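PDB 4MFI: Sn-glycerol-3-phosphate ABC transporter substrate-binding protein UspB from Mycobacterium tuberculosis, which binds glycerophosphocholine as the substrate-binding subunit of an ABC transporter and probably delivers it to the membrane components for import. Local coordinates for residues 89-102 and 305-319. Sequence-based numbering, arbitrary orientation.
Sequences LIGTDVPDVVLLDD and GGAGLAIPAKLSEER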
loop_
_atom_site.group_PDB
_atom_site.type_symbol
_atom_site.label_atom_id
_atom_site.label_comp_id
_atom_site.label_asym_id
_atom_site.label_seq_id
_atom_site.Cartn_x
_atom_site.Cartn_y
_atom_site.Cartn_z
ATOM N N LEU A 89 24.801 6.566 -1.007
ATOM C CA LEU A 89 25.141 6.164 -2.371
ATOM C C LEU A 89 26.424 6.785 -2.932
ATOM O O LEU A 89 26.979 6.276 -3.908
ATOM C CB LEU A 89 23.961 6.413 -3.312
ATOM C CG LEU A 89 22.856 5.358 -3.224
ATOM C CD1 LEU A 89 21.585 5.837 -3.902
ATOM C CD2 LEU A 89 23.323 4.045 -3.842
ATOM N N ILE A 90 26.903 7.870 -2.329
ATOM C CA ILE A 90 28.161 8.464 -2.786
ATOM C C ILE A 90 29.348 7.529 -2.543
ATOM O O ILE A 90 30.295 7.498 -3.335
ATOM C CB ILE A 90 28.432 9.850 -2.158
ATOM C CG1 ILE A 90 29.700 10.465 -2.759
ATOM C CG2 ILE A 90 28.565 9.754 -0.642
ATOM C CD1 ILE A 90 29.656 10.651 -4.273
ATOM N N GLY A 91 29.286 6.758 -1.459
ATOM C CA GLY A 91 30.362 5.849 -1.098
ATOM C C GLY A 91 29.925 4.394 -1.057
ATOM O O GLY A 91 28.954 4.004 -1.714
ATOM N N THR A 92 30.635 3.584 -0.273
ATOM C CA THR A 92 30.357 2.149 -0.211
ATOM C C THR A 92 29.750 1.690 1.118
ATOM O O THR A 92 29.555 0.492 1.337
ATOM C CB THR A 92 31.612 1.307 -0.538
ATOM O OG1 THR A 92 32.696 1.692 0.318
ATOM C CG2 THR A 92 32.022 1.515 -1.989
ATOM N N ASP A 93 29.438 2.637 2.000
ATOM C CA ASP A 93 28.733 2.306 3.234
ATOM C C ASP A 93 27.224 2.275 2.990
ATOM O O ASP A 93 26.441 2.857 3.742
ATOM C CB ASP A 93 29.089 3.286 4.357
ATOM C CG ASP A 93 30.534 3.157 4.808
ATOM O OD1 ASP A 93 31.348 4.042 4.468
ATOM O OD2 ASP A 93 30.857 2.169 5.500
ATOM N N VAL A 94 26.832 1.599 1.916
ATOM C CA VAL A 94 25.429 1.379 1.604
ATOM C C VAL A 94 24.925 0.178 2.390
ATOM O O VAL A 94 25.718 -0.656 2.835
ATOM C CB VAL A 94 25.218 1.134 0.088
ATOM C CG1 VAL A 94 25.504 2.406 -0.707
ATOM C CG2 VAL A 94 26.079 -0.021 -0.395
ATOM N N PRO A 95 23.603 0.090 2.583
ATOM C CA PRO A 95 23.038 -1.113 3.202
ATOM C C PRO A 95 23.168 -2.305 2.265
ATOM O O PRO A 95 23.339 -2.121 1.054
ATOM C CB PRO A 95 21.561 -0.752 3.375
ATOM C CG PRO A 95 21.299 0.302 2.327
ATOM C CD PRO A 95 22.574 1.103 2.285
ATOM N N ASP A 96 23.092 -3.511 2.812
ATOM C CA ASP A 96 22.950 -4.707 1.986
ATOM C C ASP A 96 21.496 -4.951 1.623
ATOM O O ASP A 96 21.187 -5.463 0.538
ATOM C CB ASP A 96 23.502 -5.927 2.719
ATOM C CG ASP A 96 24.990 -5.842 2.922
ATOM O OD1 ASP A 96 25.740 -6.268 2.018
ATOM O OD2 ASP A 96 25.410 -5.329 3.980
ATOM N N VAL A 97 20.608 -4.586 2.548
ATOM C CA VAL A 97 19.166 -4.772 2.391
ATOM C C VAL A 97 18.512 -3.484 2.855
ATOM O O VAL A 97 18.790 -3.009 3.959
ATOM C CB VAL A 97 18.654 -5.959 3.241
ATOM C CG1 VAL A 97 17.135 -6.075 3.148
ATOM C CG2 VAL A 97 19.321 -7.258 2.799
ATOM N N VAL A 98 17.672 -2.898 2.011
ATOM C CA VAL A 98 17.052 -1.618 2.341
ATOM C C VAL A 98 15.543 -1.636 2.106
ATOM O O VAL A 98 15.057 -2.169 1.102
ATOM C CB VAL A 98 17.730 -0.429 1.590
ATOM C CG1 VAL A 98 17.598 -0.585 0.072
ATOM C CG2 VAL A 98 17.169 0.904 2.057
ATOM N N LEU A 99 14.805 -1.065 3.054
ATOM C CA LEU A 99 13.349 -1.003 2.988
ATOM C C LEU A 99 12.893 0.224 2.186
ATOM O O LEU A 99 13.096 1.367 2.611
ATOM C CB LEU A 99 12.784 -0.946 4.405
ATOM C CG LEU A 99 11.264 -0.985 4.567
ATOM C CD1 LEU A 99 10.721 -2.306 4.035
ATOM C CD2 LEU A 99 10.878 -0.807 6.026
ATOM N N LEU A 100 12.283 -0.014 1.027
ATOM C CA LEU A 100 11.857 1.068 0.132
ATOM C C LEU A 100 10.357 0.992 -0.123
ATOM O O LEU A 100 9.825 -0.093 -0.403
ATOM C CB LEU A 100 12.616 0.985 -1.194
ATOM C CG LEU A 100 14.134 1.159 -1.097
ATOM C CD1 LEU A 100 14.786 0.968 -2.462
ATOM C CD2 LEU A 100 14.474 2.536 -0.532
ATOM N N ASP A 101 9.670 2.131 -0.033
ATOM C CA ASP A 101 8.213 2.109 -0.189
ATOM C C ASP A 101 7.751 2.058 -1.644
ATOM O O ASP A 101 8.566 1.965 -2.574
ATOM C CB ASP A 101 7.486 3.196 0.639
ATOM C CG ASP A 101 7.531 4.592 0.020
ATOM O OD1 ASP A 101 7.965 4.781 -1.130
ATOM O OD2 ASP A 101 7.078 5.533 0.700
ATOM N N ASP A 102 6.437 2.122 -1.822
ATOM C CA ASP A 102 5.811 1.983 -3.134
ATOM C C ASP A 102 6.182 3.063 -4.150
ATOM O O ASP A 102 5.990 2.863 -5.346
ATOM C CB ASP A 102 4.280 1.850 -3.003
ATOM C CG ASP A 102 3.615 3.025 -2.285
ATOM O OD1 ASP A 102 4.291 3.795 -1.575
ATOM O OD2 ASP A 102 2.374 3.159 -2.410
ATOM N N GLY A 305 -0.251 -1.450 -1.009
ATOM C CA GLY A 305 0.557 -0.368 -0.484
ATOM C C GLY A 305 1.641 -0.899 0.429
ATOM O O GLY A 305 1.713 -2.103 0.692
ATOM N N GLY A 306 2.489 -0.004 0.919
ATOM C CA GLY A 306 3.548 -0.391 1.838
ATOM C C GLY A 306 4.924 -0.454 1.202
ATOM O O GLY A 306 5.206 0.267 0.244
ATOM N N ALA A 307 5.778 -1.331 1.727
ATOM C CA ALA A 307 7.199 -1.316 1.379
ATOM C C ALA A 307 7.797 -2.700 1.177
ATOM O O ALA A 307 7.320 -3.696 1.741
ATOM C CB ALA A 307 7.986 -0.566 2.447
ATOM N N GLY A 308 8.861 -2.742 0.378
ATOM C CA GLY A 308 9.569 -3.967 0.070
ATOM C C GLY A 308 11.051 -3.873 0.373
ATOM O O GLY A 308 11.569 -2.802 0.700
ATOM N N LEU A 309 11.742 -5.000 0.244
ATOM C CA LEU A 309 13.173 -5.065 0.516
ATOM C C LEU A 309 13.967 -5.151 -0.781
ATOM O O LEU A 309 13.678 -5.999 -1.637
ATOM C CB LEU A 309 13.485 -6.281 1.393
ATOM C CG LEU A 309 12.800 -6.325 2.757
ATOM C CD1 LEU A 309 13.165 -7.606 3.505
ATOM C CD2 LEU A 309 13.175 -5.099 3.579
ATOM N N ALA A 310 14.958 -4.272 -0.925
ATOM C CA ALA A 310 15.772 -4.194 -2.137
ATOM C C ALA A 310 17.255 -4.375 -1.813
ATOM O O ALA A 310 17.677 -4.200 -0.669
ATOM C CB ALA A 310 15.554 -2.849 -2.827
ATOM N N ILE A 311 18.038 -4.702 -2.836
ATOM C CA ILE A 311 19.474 -4.919 -2.697
ATOM C C ILE A 311 20.209 -3.914 -3.581
ATOM O O ILE A 311 20.061 -3.938 -4.799
ATOM C CB ILE A 311 19.854 -6.351 -3.146
ATOM C CG1 ILE A 311 19.070 -7.397 -2.348
ATOM C CG2 ILE A 311 21.360 -6.590 -3.027
ATOM C CD1 ILE A 311 19.326 -8.826 -2.826
ATOM N N PRO A 312 21.004 -3.021 -2.974
ATOM C CA PRO A 312 21.753 -2.051 -3.781
ATOM C C PRO A 312 22.674 -2.697 -4.818
ATOM O O PRO A 312 23.260 -3.763 -4.580
ATOM C CB PRO A 312 22.578 -1.301 -2.734
ATOM C CG PRO A 312 21.722 -1.367 -1.498
ATOM C CD PRO A 312 21.147 -2.763 -1.531
ATOM N N ALA A 313 22.806 -2.028 -5.960
ATOM C CA ALA A 313 23.630 -2.514 -7.059
ATOM C C ALA A 313 25.119 -2.534 -6.727
ATOM O O ALA A 313 25.863 -3.342 -7.285
ATOM C CB ALA A 313 23.387 -1.678 -8.312
ATOM N N LYS A 314 25.566 -1.647 -5.838
ATOM C CA LYS A 314 27.005 -1.528 -5.583
ATOM C C LYS A 314 27.516 -2.438 -4.459
ATOM O O LYS A 314 28.368 -2.052 -3.657
ATOM C CB LYS A 314 27.416 -0.074 -5.350
ATOM C CG LYS A 314 26.891 0.551 -4.081
ATOM C CD LYS A 314 27.753 1.740 -3.681
ATOM C CE LYS A 314 27.974 2.683 -4.848
ATOM N NZ LYS A 314 28.598 3.967 -4.427
ATOM N N LEU A 315 26.992 -3.655 -4.419
ATOM C CA LEU A 315 27.525 -4.700 -3.555
ATOM C C LEU A 315 28.322 -5.665 -4.416
ATOM O O LEU A 315 28.055 -5.800 -5.612
ATOM C CB LEU A 315 26.390 -5.482 -2.889
ATOM C CG LEU A 315 25.321 -4.793 -2.042
ATOM C CD1 LEU A 315 24.502 -5.852 -1.301
ATOM C CD2 LEU A 315 25.907 -3.779 -1.076
ATOM N N SER A 316 29.294 -6.345 -3.815
ATOM C CA SER A 316 29.939 -7.466 -4.488
ATOM C C SER A 316 28.893 -8.548 -4.753
ATOM O O SER A 316 27.837 -8.574 -4.106
ATOM C CB SER A 316 31.059 -8.037 -3.625
ATOM O OG SER A 316 30.530 -8.700 -2.488
ATOM N N GLU A 317 29.174 -9.435 -5.707
ATOM C CA GLU A 317 28.243 -10.517 -6.012
ATOM C C GLU A 317 27.973 -11.398 -4.796
ATOM O O GLU A 317 26.829 -11.781 -4.554
ATOM C CB GLU A 317 28.723 -11.363 -7.197
ATOM C CG GLU A 317 28.180 -10.894 -8.545
ATOM C CD GLU A 317 26.656 -10.915 -8.614
ATOM O OE1 GLU A 317 26.027 -11.734 -7.904
ATOM O OE2 GLU A 317 26.087 -10.110 -9.384
ATOM N N GLU A 318 29.017 -11.703 -4.028
ATOM C CA GLU A 318 28.852 -12.511 -2.820
ATOM C C GLU A 318 27.887 -11.848 -1.844
ATOM O O GLU A 318 27.001 -12.507 -1.291
ATOM C CB GLU A 318 30.198 -12.777 -2.131
ATOM C CG GLU A 318 30.054 -13.384 -0.731
ATOM C CD GLU A 318 31.356 -13.935 -0.168
ATOM O OE1 GLU A 318 32.228 -14.353 -0.962
ATOM O OE2 GLU A 318 31.507 -13.957 1.074
ATOM N N ARG A 319 28.047 -10.544 -1.634
ATOM C CA ARG A 319 27.160 -9.839 -0.715
ATOM C C ARG A 319 25.725 -9.780 -1.231
ATOM O O ARG A 319 24.788 -9.822 -0.438
ATOM C CB ARG A 319 27.689 -8.440 -0.381
ATOM C CG ARG A 319 29.004 -8.465 0.391
ATOM C CD ARG A 319 29.340 -7.124 1.032
ATOM N NE ARG A 319 28.469 -6.825 2.167
ATOM C CZ ARG A 319 28.708 -7.215 3.416
ATOM N NH1 ARG A 319 29.801 -7.923 3.703
ATOM N NH2 ARG A 319 27.859 -6.899 4.384
HETATM O O HOH W 1 25.309 -9.053 2.182
HETATM O O HOH W 2 1.556 2.626 0.132
#
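An antiparallel strand pair in the mixed sheet of this periplasmic-binding-protein fold joins Val98 to Ala310 and Leu100 to Gly308. Strand 97-101 lies between the parallel strand 39-43 and strand 307-310, which comes from much later in the chain. Val98 and Ala310 exchange two backbone hydrogen bonds, as do Leu100 and Gly308. On one face, Leu99 CD1 packs 3.6 Å from Ala307 CB and 3.7 Å from Leu309 CD2. On the other, Leu100 CD1 lies 3.9 Å from Ala310 CB. Beyond the strands, the side chains of Pro95 and Pro312 cross at about a right angle, CG to CG.

The loop 89-94 is held by Lys314. Its chain runs past the Val94 methyls and bends at CG-CD (chi3 49°). Lys314 NZ then donates to Leu89 O at 2.9 Å and to Gly91 O at 2.7 Å, from above both carbonyl planes.

Arg319, in the first turn of helix 317-330, grips the buried Asp96 carboxylate side-on. Lys33 also pairs with Asp96 OD2, so this carboxylate probably stays ionised. The carboxylate and guanidinium planes are 46° apart. Arg319 NE reaches the syn lone pair of Asp96 OD1 at 2.8 Å, while Arg319 NH2 donates almost straight (174°) to Asp96 OD2 at 2.9 Å.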